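Local coordinates for PilZ domain-containing protein (Legionella pneumophila subsp. pneumophila, PDB 4Q63) that is of unknown function but, having a PilZ-like domain, may bind cyclic di-GMP, at residues A20-N24 and N25-I29; V30-S34 and N35-V39. All coordinates share one frame; numbering follows the deposited sequence.

Interaction 1 (A20-N24 and N25-I29)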
loop_
_atom_site.group_PDB
_atom_site.type_symbol
_atom_site.label_atom_id
_atom_site.label_comp_id
_atom_site.label_asym_id
_atom_site.label_seq_id
_atom_site.Cartn_x
_atom_site.Cartn_y
_atom_site.Cartn_z
ATOM N N ALA A 20 0.412 -7.257 -0.336
ATOM C CA ALA A 20 0.358 -6.523 -1.577
ATOM C C ALA A 20 1.065 -7.325 -2.655
ATOM O O ALA A 20 1.939 -8.144 -2.366
ATOM C CB ALA A 20 1.009 -5.152 -1.405
ATOM N N SER A 21 0.690 -7.079 -3.900
ATOM C CA SER A 21 1.369 -7.703 -5.022
ATOM C C SER A 21 1.350 -6.773 -6.225
ATOM O O SER A 21 0.438 -5.967 -6.376
ATOM C CB SER A 21 0.697 -9.040 -5.381
ATOM O OG SER A 21 -0.572 -8.806 -5.944
ATOM N N LEU A 22 2.371 -6.887 -7.069
ATOM C CA LEU A 22 2.425 -6.163 -8.338
ATOM C C LEU A 22 2.493 -7.150 -9.491
ATOM O O LEU A 22 3.413 -7.964 -9.544
ATOM C CB LEU A 22 3.676 -5.298 -8.394
ATOM C CG LEU A 22 3.771 -4.055 -7.516
ATOM C CD1 LEU A 22 5.165 -3.481 -7.607
ATOM C CD2 LEU A 22 2.771 -3.034 -7.975
ATOM N N ASP A 23 1.547 -7.053 -10.421
ATOM C CA ASP A 23 1.454 -7.996 -11.539
ATOM C C ASP A 23 1.559 -9.436 -11.039
ATOM O O ASP A 23 2.363 -10.227 -11.537
ATOM C CB ASP A 23 2.525 -7.719 -12.603
ATOM C CG ASP A 23 2.339 -6.373 -13.290
ATOM O OD1 ASP A 23 1.340 -6.212 -14.027
ATOM O OD2 ASP A 23 3.205 -5.485 -13.105
ATOM N N ASN A 24 0.755 -9.743 -10.024
ATOM C CA ASN A 24 0.717 -11.064 -9.402
ATOM C C ASN A 24 2.039 -11.507 -8.771
ATOM O O ASN A 24 2.250 -12.696 -8.526
ATOM C CB ASN A 24 0.205 -12.120 -10.385
ATOM C CG ASN A 24 -0.633 -13.180 -9.706
ATOM O OD1 ASN A 24 -1.354 -12.892 -8.749
ATOM N ND2 ASN A 24 -0.543 -14.415 -10.191
ATOM N N ASN A 25 2.919 -10.546 -8.510
ATOM C CA ASN A 25 4.150 -10.806 -7.764
ATOM C C ASN A 25 4.120 -10.068 -6.428
ATOM O O ASN A 25 3.889 -8.860 -6.384
ATOM C CB ASN A 25 5.373 -10.398 -8.582
ATOM C CG ASN A 25 5.517 -11.212 -9.855
ATOM O OD1 ASN A 25 6.302 -12.158 -9.914
ATOM N ND2 ASN A 25 4.749 -10.850 -10.878
ATOM N N SER A 26 4.339 -10.797 -5.339
ATOM C CA SER A 26 4.159 -10.232 -4.011
ATOM C C SER A 26 5.270 -9.255 -3.660
ATOM O O SER A 26 6.425 -9.445 -4.031
ATOM C CB SER A 26 4.085 -11.335 -2.958
ATOM O OG SER A 26 5.380 -11.748 -2.587
ATOM N N ILE A 27 4.911 -8.203 -2.937
ATOM C CA ILE A 27 5.891 -7.247 -2.474
ATOM C C ILE A 27 5.730 -6.971 -0.983
ATOM O O ILE A 27 4.627 -7.036 -0.439
ATOM C CB ILE A 27 5.797 -5.935 -3.266
ATOM C CG1 ILE A 27 4.372 -5.397 -3.231
ATOM C CG2 ILE A 27 6.209 -6.155 -4.712
ATOM C CD1 ILE A 27 4.302 -3.958 -2.816
ATOM N N GLU A 28 6.840 -6.651 -0.327
ATOM C CA GLU A 28 6.827 -6.374 1.102
ATOM C C GLU A 28 6.395 -4.935 1.357
ATOM O O GLU A 28 7.056 -3.994 0.909
ATOM C CB GLU A 28 8.219 -6.619 1.682
ATOM C CG GLU A 28 8.260 -6.790 3.179
ATOM C CD GLU A 28 9.665 -7.102 3.666
ATOM O OE1 GLU A 28 9.810 -7.510 4.834
ATOM O OE2 GLU A 28 10.623 -6.952 2.870
ATOM N N ILE A 29 5.273 -4.775 2.059
ATOM C CA ILE A 29 4.790 -3.460 2.485
ATOM C C ILE A 29 5.146 -3.218 3.945
ATOM O O ILE A 29 4.853 -4.048 4.810
ATOM C CB ILE A 29 3.257 -3.321 2.337
ATOM C CG1 ILE A 29 2.877 -3.084 0.873
ATOM C CG2 ILE A 29 2.744 -2.185 3.218
ATOM C CD1 ILE A 29 1.789 -2.049 0.674
HETATM O O HOH W 1 2.735 -8.426 0.667
#
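Ala20 CB is the apolar centre of this tight hairpin, with Ile27 CD1 lying 3.8 Å from the Ala20 CB methyl; in the modelled conformer of Ile29, that side chain approaches the methyl from the same side. Ile27 divides its branches between two partners. With CG1 set between the backbone N and the carbonyl carbon (chi1 54°), its CD1 end reaches Ala20, while the Leu22 and Ile27 side chains cross obliquely, Leu22 CD1 4.1 Å from Ile27 CG2. Ala20, Leu22 and Ile27 share one face of the two-stranded ribbon with Asn25; Ser21 and Ser26, a non-hydrogen-bonded antiparallel pair, occupy the other, with CB of Ser21 lying 3.4 Å from Asn25 O.

Between the faces the backbone closes the pairing. Ile27 N donates to Ala20 O at 3.0 Å, and Leu22 N to Asn25 O at 2.6 Å. At the open end, one water accepts from Ala20 N and donates to Ile27 O, bridging the strands where they splay apart. The polar edge is the type I' turn from Leu22 to Asn25, closed by Asn25 N on Leu22 O at 2.8 Å, with Asp23 and Asn24 as its exposed corners. The Asn25 amide folds back over this turn: its CG stands beside the backbone N (chi1 -63°), which brings ND2 to Asp23 O and Leu22 O, both weak bonds.

Strand 49-56 flanks strand 18-22, where Ala20 meets Leu54 and Leu22 meets Leu52. Beyond Ile27 and Ile29, Val39 of strand 36-40 continues the apolar layer of the curled sheet.

Interaction 2 (V30-S34 and N35-V39); sequences VEISS and NGAVV
Val30 and Glu31 both face Val38 across the hairpin, forming a classic beta bulge, and both touch its side chain. Val38 presents a different methyl to each: CG1, anti to the backbone N (chi1 -178°), meets Val30 CG2 at 3.6 Å in the conformer of Val30 given, whereas Val38 CG2 lies against the start of the Glu31 chain and 3.9 Å from Glu31 OE1. The backbone carbonyl of the same valine, Val38 O, is gripped twice, by a nearly straight bond from Val30 N at 2.9 Å and by a weak one from Glu31 N. Glu31 runs out extended through CG and CD, away from the backbone, and its OE2 forms a salt bridge with Lys13.

On the opposite face, Ile32 lays its CG1 branch 3.6 Å from Gly36 O, with the same Ile32 CG1 loosely beside the methyl of Ala37. This face turns inward, Ile32 packing on Leu92 of helix 82-100 and Ala37 on Phe79 of strand 74-79.

At the turn, Ser33 OG sits between its backbone N and carbonyl carbon (chi1 75°), a rotation that points the hydroxyl forward along the chain, where Ser33 OG accepts the N-H of Asn35 N at 3.2 Å. Ser33 N donates almost linearly to Gly36 O at 2.7 Å; the return bond, Gly36 N to Ser33 O, is weak.

The arrangement is an antiparallel beta hairpin with a type I turn from Ser33 to Gly36 at one end and a bulge at the other, built into the curled beta sheet of a PilZ-like domain.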
loop_
_atom_site.group_PDB
_atom_site.type_symbol
_atom_site.label_atom_id
_atom_site.label_comp_id
_atom_site.label_asym_id
_atom_site.label_seq_id
_atom_site.Cartn_x
_atom_site.Cartn_y
_atom_site.Cartn_z
ATOM N N VAL A 30 5.698 -2.103 4.238
ATOM C CA VAL A 30 6.057 -1.879 5.645
ATOM C C VAL A 30 5.285 -0.738 6.297
ATOM O O VAL A 30 5.221 -0.659 7.514
ATOM C CB VAL A 30 7.577 -1.659 5.852
ATOM C CG1 VAL A 30 8.345 -2.965 5.652
ATOM C CG2 VAL A 30 8.100 -0.557 4.938
ATOM N N GLU A 31 4.707 0.148 5.494
ATOM C CA GLU A 31 3.862 1.198 6.045
ATOM C C GLU A 31 2.859 1.620 4.992
ATOM O O GLU A 31 3.148 1.553 3.806
ATOM C CB GLU A 31 4.706 2.408 6.447
ATOM C CG GLU A 31 3.968 3.429 7.295
ATOM C CD GLU A 31 4.886 4.543 7.784
ATOM O OE1 GLU A 31 5.580 5.146 6.943
ATOM O OE2 GLU A 31 4.916 4.809 9.004
ATOM N N ILE A 32 1.681 2.050 5.421
ATOM C CA ILE A 32 0.648 2.425 4.460
ATOM C C ILE A 32 -0.241 3.539 4.995
ATOM O O ILE A 32 -0.512 3.618 6.192
ATOM C CB ILE A 32 -0.187 1.197 4.034
ATOM C CG1 ILE A 32 -1.051 1.516 2.805
ATOM C CG2 ILE A 32 -1.026 0.672 5.202
ATOM C CD1 ILE A 32 -1.602 0.279 2.142
ATOM N N SER A 33 -0.636 4.439 4.104
ATOM C CA SER A 33 -1.651 5.431 4.421
ATOM C C SER A 33 -2.635 5.429 3.256
ATOM O O SER A 33 -2.430 4.714 2.277
ATOM C CB SER A 33 -1.032 6.814 4.593
ATOM O OG SER A 33 -0.688 7.373 3.339
ATOM N N SER A 34 -3.698 6.218 3.354
ATOM C CA SER A 34 -4.680 6.266 2.276
ATOM C C SER A 34 -4.071 6.872 0.998
ATOM O O SER A 34 -4.574 6.652 -0.094
ATOM C CB SER A 34 -5.928 7.052 2.706
ATOM O OG SER A 34 -5.588 8.383 3.046
ATOM N N ASN A 35 -2.967 7.598 1.133
ATOM C CA ASN A 35 -2.368 8.302 -0.006
ATOM C C ASN A 35 -1.085 7.653 -0.540
ATOM O O ASN A 35 -0.477 8.141 -1.506
ATOM C CB ASN A 35 -2.052 9.759 0.361
ATOM C CG ASN A 35 -3.292 10.613 0.536
ATOM O OD1 ASN A 35 -4.346 10.331 -0.027
ATOM N ND2 ASN A 35 -3.163 11.680 1.321
ATOM N N GLY A 36 -0.654 6.573 0.090
ATOM C CA GLY A 36 0.602 5.965 -0.315
ATOM C C GLY A 36 1.113 4.896 0.629
ATOM O O GLY A 36 0.450 4.552 1.605
ATOM N N ALA A 37 2.302 4.388 0.326
ATOM C CA ALA A 37 2.886 3.259 1.035
ATOM C C ALA A 37 4.411 3.286 0.929
ATOM O O ALA A 37 4.967 3.882 0.007
ATOM C CB ALA A 37 2.371 1.954 0.439
ATOM N N VAL A 38 5.056 2.603 1.864
ATOM C CA VAL A 38 6.487 2.320 1.800
ATOM C C VAL A 38 6.675 0.826 1.557
ATOM O O VAL A 38 6.190 0.006 2.334
ATOM C CB VAL A 38 7.129 2.700 3.110
ATOM C CG1 VAL A 38 8.684 2.458 3.059
ATOM C CG2 VAL A 38 6.792 4.163 3.421
ATOM N N VAL A 39 7.312 0.480 0.440
ATOM C CA VAL A 39 7.576 -0.915 0.092
ATOM C C VAL A 39 9.089 -1.185 -0.033
ATOM O O VAL A 39 9.889 -0.254 -0.200
ATOM C CB VAL A 39 6.872 -1.322 -1.213
ATOM C CG1 VAL A 39 5.353 -1.089 -1.092
ATOM C CG2 VAL A 39 7.430 -0.544 -2.404
#

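Interactions 1 and 2 are successive hairpins sharing strand 25-33, which pairs with strand 18-22 near its start and with strand 36-40 near its end. Interaction 1 lies farther from the centre of the chain, and its turn is largely exposed; interaction 2 sits closer to the centre, where helix 82-100 covers Ile32 and the turn, and strand 74-79 packs on Ala37 and Val39. Their apolar layers join through Val39, whose CG1 is 3.5 Å from Ile27 CD1. The chemistry differs accordingly: an asparagine amide and a bridging water trim the first hairpin, whereas a serine hydroxyl and a bulge shape the second.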